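Local atomic coordinates of DNA polymerase (Bacillus phage phi29, PDB entry 2PY5), a protein that replicates the viral genome by protein-primed, strand-displacing DNA synthesis with high processivity and fidelity, and proofreads with a 3'-5' exonuclease. Residues T15-E20 / D147-R152. The protein carries 2 engineered substitutions. Numbering follows the deposited sequence.
With nucleotides of chain A.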
ATOM      1  N   THR F  15     -25.161   2.583  -3.885  1.00 30.64           N
ATOM      2  CA  THR F  15     -25.706   3.385  -2.802  1.00 29.61           C
ATOM      3  C   THR F  15     -26.083   4.790  -3.279  1.00 29.11           C
ATOM      4  O   THR F  15     -25.545   5.291  -4.256  1.00 31.31           O
ATOM      5  CB  THR F  15     -24.692   3.483  -1.646  1.00 31.18           C
ATOM      6  OG1 THR F  15     -23.509   4.132  -2.127  1.00 31.49           O
ATOM      7  CG2 THR F  15     -24.314   2.093  -1.118  1.00 30.54           C
ATOM      8  N   THR F  16     -27.043   5.409  -2.599  1.00 29.31           N
ATOM      9  CA  THR F  16     -27.403   6.772  -2.898  1.00 28.69           C
ATOM     10  C   THR F  16     -26.358   7.728  -2.338  1.00 30.30           C
ATOM     11  O   THR F  16     -25.582   7.356  -1.447  1.00 30.84           O
ATOM     12  CB  THR F  16     -28.792   7.111  -2.361  1.00 29.44           C
ATOM     13  OG1 THR F  16     -28.798   7.023  -0.938  1.00 30.11           O
ATOM     14  CG2 THR F  16     -29.824   6.160  -2.933  1.00 30.89           C
ATOM     15  N   THR F  17     -26.347   8.957  -2.852  1.00 31.39           N
ATOM     16  CA  THR F  17     -25.216   9.855  -2.647  1.00 31.82           C
ATOM     17  C   THR F  17     -25.623  11.181  -2.020  1.00 34.00           C
ATOM     18  O   THR F  17     -24.923  12.174  -2.152  1.00 34.19           O
ATOM     19  CB  THR F  17     -24.463  10.064  -3.973  1.00 33.62           C
ATOM     20  OG1 THR F  17     -25.265  10.814  -4.887  1.00 33.13           O
ATOM     21  CG2 THR F  17     -24.101   8.701  -4.590  1.00 33.92           C
ATOM     22  N   LYS F  18     -26.743  11.165  -1.303  1.00 32.41           N
ATOM     23  CA  LYS F  18     -27.259  12.342  -0.606  1.00 34.13           C
ATOM     24  C   LYS F  18     -26.999  12.194   0.888  1.00 32.71           C
ATOM     25  O   LYS F  18     -27.402  11.201   1.491  1.00 35.39           O
ATOM     26  CB  LYS F  18     -28.755  12.448  -0.822  1.00 36.23           C
ATOM     27  CG  LYS F  18     -29.192  12.531  -2.268  1.00 38.10           C
ATOM     28  CD  LYS F  18     -30.698  12.319  -2.342  1.00 40.24           C
ATOM     29  CE  LYS F  18     -31.259  12.593  -3.721  1.00 41.87           C
ATOM     30  NZ  LYS F  18     -32.756  12.534  -3.716  1.00 43.14           N
ATOM     31  N   VAL F  19     -26.331  13.177   1.491  1.00 33.83           N
ATOM     32  CA  VAL F  19     -26.061  13.128   2.941  1.00 32.91           C
ATOM     33  C   VAL F  19     -27.343  12.986   3.783  1.00 32.89           C
ATOM     34  O   VAL F  19     -27.321  12.378   4.859  1.00 37.40           O
ATOM     35  CB  VAL F  19     -25.214  14.335   3.424  1.00 32.79           C
ATOM     36  CG1 VAL F  19     -23.829  14.287   2.801  1.00 34.43           C
ATOM     37  CG2 VAL F  19     -25.894  15.653   3.105  1.00 34.07           C
ATOM     38  N   GLU F  20     -28.465  13.505   3.270  1.00 33.29           N
ATOM     39  CA  GLU F  20     -29.756  13.447   3.983  1.00 33.81           C
ATOM     40  C   GLU F  20     -30.543  12.185   3.643  1.00 33.73           C
ATOM     41  O   GLU F  20     -31.608  11.947   4.210  1.00 35.95           O
ATOM     42  CB  GLU F  20     -30.639  14.670   3.670  1.00 37.04           C
ATOM     43  CG  GLU F  20     -29.938  15.800   2.976  1.00 42.90           C
ATOM     44  CD  GLU F  20     -29.739  15.530   1.493  1.00 45.05           C
ATOM     45  OE1 GLU F  20     -28.579  15.446   1.062  1.00 45.01           O
ATOM     46  OE2 GLU F  20     -30.750  15.389   0.767  1.00 51.14           O
ATOM     47  N   ASP F 147     -24.133   5.552 -13.310  1.00 38.70           N
ATOM     48  CA  ASP F 147     -24.452   6.936 -12.993  1.00 37.53           C
ATOM     49  C   ASP F 147     -24.726   6.997 -11.492  1.00 38.42           C
ATOM     50  O   ASP F 147     -25.820   6.666 -11.054  1.00 35.75           O
ATOM     51  CB  ASP F 147     -25.686   7.378 -13.792  1.00 37.05           C
ATOM     52  CG  ASP F 147     -26.111   8.815 -13.507  1.00 38.09           C
ATOM     53  OD1 ASP F 147     -25.522   9.477 -12.628  1.00 39.16           O
ATOM     54  OD2 ASP F 147     -27.060   9.285 -14.179  1.00 40.73           O
ATOM     55  N   TYR F 148     -23.734   7.419 -10.711  1.00 35.19           N
ATOM     56  CA  TYR F 148     -23.816   7.337  -9.243  1.00 34.81           C
ATOM     57  C   TYR F 148     -24.913   8.209  -8.653  1.00 33.77           C
ATOM     58  O   TYR F 148     -25.564   7.827  -7.681  1.00 33.84           O
ATOM     59  CB  TYR F 148     -22.498   7.755  -8.586  1.00 37.14           C
ATOM     60  CG  TYR F 148     -21.276   7.021  -9.075  1.00 39.38           C
ATOM     61  CD1 TYR F 148     -20.173   7.727  -9.545  1.00 40.71           C
ATOM     62  CD2 TYR F 148     -21.224   5.631  -9.085  1.00 38.69           C
ATOM     63  CE1 TYR F 148     -19.039   7.070  -9.998  1.00 41.89           C
ATOM     64  CE2 TYR F 148     -20.081   4.956  -9.545  1.00 41.00           C
ATOM     65  CZ  TYR F 148     -19.002   5.696 -10.002  1.00 41.02           C
ATOM     66  OH  TYR F 148     -17.871   5.081 -10.462  1.00 41.88           O
ATOM     67  N   HIS F 149     -25.107   9.387  -9.237  1.00 32.34           N
ATOM     68  CA  HIS F 149     -25.918  10.419  -8.598  1.00 31.08           C
ATOM     69  C   HIS F 149     -27.344  10.506  -9.133  1.00 33.66           C
ATOM     70  O   HIS F 149     -28.079  11.405  -8.750  1.00 35.63           O
ATOM     71  CB  HIS F 149     -25.195  11.760  -8.708  1.00 34.06           C
ATOM     72  CG  HIS F 149     -23.789  11.701  -8.214  1.00 35.35           C
ATOM     73  ND1 HIS F 149     -23.478  11.452  -6.893  1.00 38.45           N
ATOM     74  CD2 HIS F 149     -22.608  11.793  -8.868  1.00 38.12           C
ATOM     75  CE1 HIS F 149     -22.164  11.428  -6.752  1.00 40.46           C
ATOM     76  NE2 HIS F 149     -21.614  11.640  -7.934  1.00 38.50           N
ATOM     77  N   LYS F 150     -27.722   9.563 -10.000  1.00 32.90           N
ATOM     78  CA  LYS F 150     -29.086   9.505 -10.507  0.50 33.54           C
ATOM     79  C   LYS F 150     -30.075   9.396  -9.349  1.00 31.75           C
ATOM     80  O   LYS F 150     -29.818   8.705  -8.344  1.00 33.17           O
ATOM     81  CB  LYS F 150     -29.284   8.330 -11.477  0.50 33.05           C
ATOM     82  CG  LYS F 150     -30.749   8.087 -11.842  0.50 33.62           C
ATOM     83  CD  LYS F 150     -30.933   7.112 -12.978  0.50 34.73           C
ATOM     84  CE  LYS F 150     -32.416   6.856 -13.211  0.50 35.94           C
ATOM     85  NZ  LYS F 150     -32.676   5.946 -14.354  0.50 37.18           N
ATOM     86  N   GLU F 151     -31.202  10.089  -9.500  1.00 34.16           N
ATOM     87  CA  GLU F 151     -32.281  10.057  -8.524  1.00 34.57           C
ATOM     88  C   GLU F 151     -32.873   8.644  -8.468  1.00 32.29           C
ATOM     89  O   GLU F 151     -33.393   8.146  -9.482  1.00 30.21           O
ATOM     90  CB  GLU F 151     -33.352  11.076  -8.924  1.00 36.73           C
ATOM     91  CG  GLU F 151     -34.672  10.993  -8.155  1.00 41.20           C
ATOM     92  CD  GLU F 151     -34.541  11.356  -6.689  1.00 43.64           C
ATOM     93  OE1 GLU F 151     -33.493  11.918  -6.291  1.00 41.87           O
ATOM     94  OE2 GLU F 151     -35.510  11.091  -5.938  1.00 47.97           O
ATOM     95  N   ARG F 152     -32.780   8.022  -7.289  1.00 30.94           N
ATOM     96  CA  ARG F 152     -33.255   6.653  -7.066  1.00 30.18           C
ATOM     97  C   ARG F 152     -33.980   6.543  -5.723  1.00 29.39           C
ATOM     98  O   ARG F 152     -33.348   6.363  -4.684  1.00 31.44           O
ATOM     99  CB  ARG F 152     -32.085   5.671  -7.099  1.00 29.05           C
ATOM    100  CG  ARG F 152     -31.421   5.545  -8.467  1.00 27.38           C
ATOM    101  CD  ARG F 152     -30.295   4.535  -8.425  1.00 29.33           C
ATOM    102  NE  ARG F 152     -29.585   4.402  -9.701  1.00 29.89           N
ATOM    103  CZ  ARG F 152     -28.422   4.982 -10.005  1.00 32.08           C
ATOM    104  NH1 ARG F 152     -27.827   5.800  -9.147  1.00 32.23           N
ATOM    105  NH2 ARG F 152     -27.867   4.763 -11.194  1.00 33.49           N
TER
ATOM    106  P    DT A   7     -18.244   1.404  -6.510  1.00 27.71           P
ATOM    107  OP1  DT A   7     -18.931   0.223  -7.055  1.00 28.12           O
ATOM    108  OP2  DT A   7     -17.370   2.217  -7.379  1.00 28.50           O
ATOM    109  O5'  DT A   7     -19.300   2.437  -5.901  1.00 26.32           O
ATOM    110  C5'  DT A   7     -20.239   2.038  -4.914  1.00 24.66           C
ATOM    111  C4'  DT A   7     -21.104   3.239  -4.577  1.00 22.33           C
ATOM    112  O4'  DT A   7     -20.266   4.310  -4.098  1.00 23.57           O
ATOM    113  C3'  DT A   7     -21.878   3.857  -5.742  1.00 24.05           C
ATOM    114  O3'  DT A   7     -23.132   3.205  -5.983  1.00 23.43           O
ATOM    115  C2'  DT A   7     -22.103   5.267  -5.216  1.00 22.42           C
ATOM    116  C1'  DT A   7     -20.824   5.561  -4.454  1.00 25.68           C
ATOM    117  N1   DT A   7     -19.806   6.355  -5.235  1.00 26.19           N
ATOM    118  C2   DT A   7     -19.930   7.722  -5.222  1.00 27.26           C
ATOM    119  O2   DT A   7     -20.815   8.308  -4.625  1.00 28.07           O
ATOM    120  N3   DT A   7     -18.976   8.394  -5.935  1.00 28.35           N
ATOM    121  C4   DT A   7     -17.927   7.844  -6.644  1.00 29.84           C
ATOM    122  O4   DT A   7     -17.122   8.554  -7.256  1.00 31.28           O
ATOM    123  C5   DT A   7     -17.851   6.405  -6.620  1.00 28.58           C
ATOM    124  C7   DT A   7     -16.747   5.704  -7.353  1.00 29.10           C
ATOM    125  C6   DT A   7     -18.778   5.725  -5.924  1.00 27.41           C
TER
HETATM  126  O   HOH W   1     -25.101   4.918  -7.181  1.00 25.89           O
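The CA atoms of Thr17 and His149, 6.0 Å apart, are the nearest across the two segments, where the chain leaving strand 8-15 meets a type I beta turn from Asp147 to Lys150. Thr17 OG1 and His149 ND1 share a hydrogen bond of 2.8 Å, the hydroxyl lying in the imidazole plane at the ring's edge. With OG1 between the backbone N and the carbonyl carbon (chi1 69°), Thr17 directs its methyl elsewhere: CG2 sits 3.5 Å from Tyr148 O and also touches O2 of the thymine of DT7 of chain A. Tyr148 CB lies over the centre of one imidazole face, while its phenol ring turns from the 15-20 loop to lay a face over the thymine, with CE1 3.6 Å from DT7 C5 and the phenol oxygen over the base methyl C7. Farther along, the extended chain of Lys18 reaches Glu151, whose own chain bends at chi2 (67°); NZ meets OE1 at 2.7 Å on its syn lone pair, forming a salt bridge. Within the second loop, Arg152 braces the turn end-on: NH1 and NH2 both donate to Asp147 O, which lies near the guanidinium plane, and NH2 also forms a salt bridge with Glu162. A water joins the loops at the DNA terminus, donating to Thr15 O and Tyr148 O and hydrogen-bonded to DT7 O3'. That same O3' accepts from Thr15 N at 3.0 Å, a fairly straight bond (162°). Thr15 and Tyr148, both involved in stabilising a frayed primer terminus, thus hold the 3' nucleotide between these loops in the 3'-5' exonuclease site of this B-family polymerase.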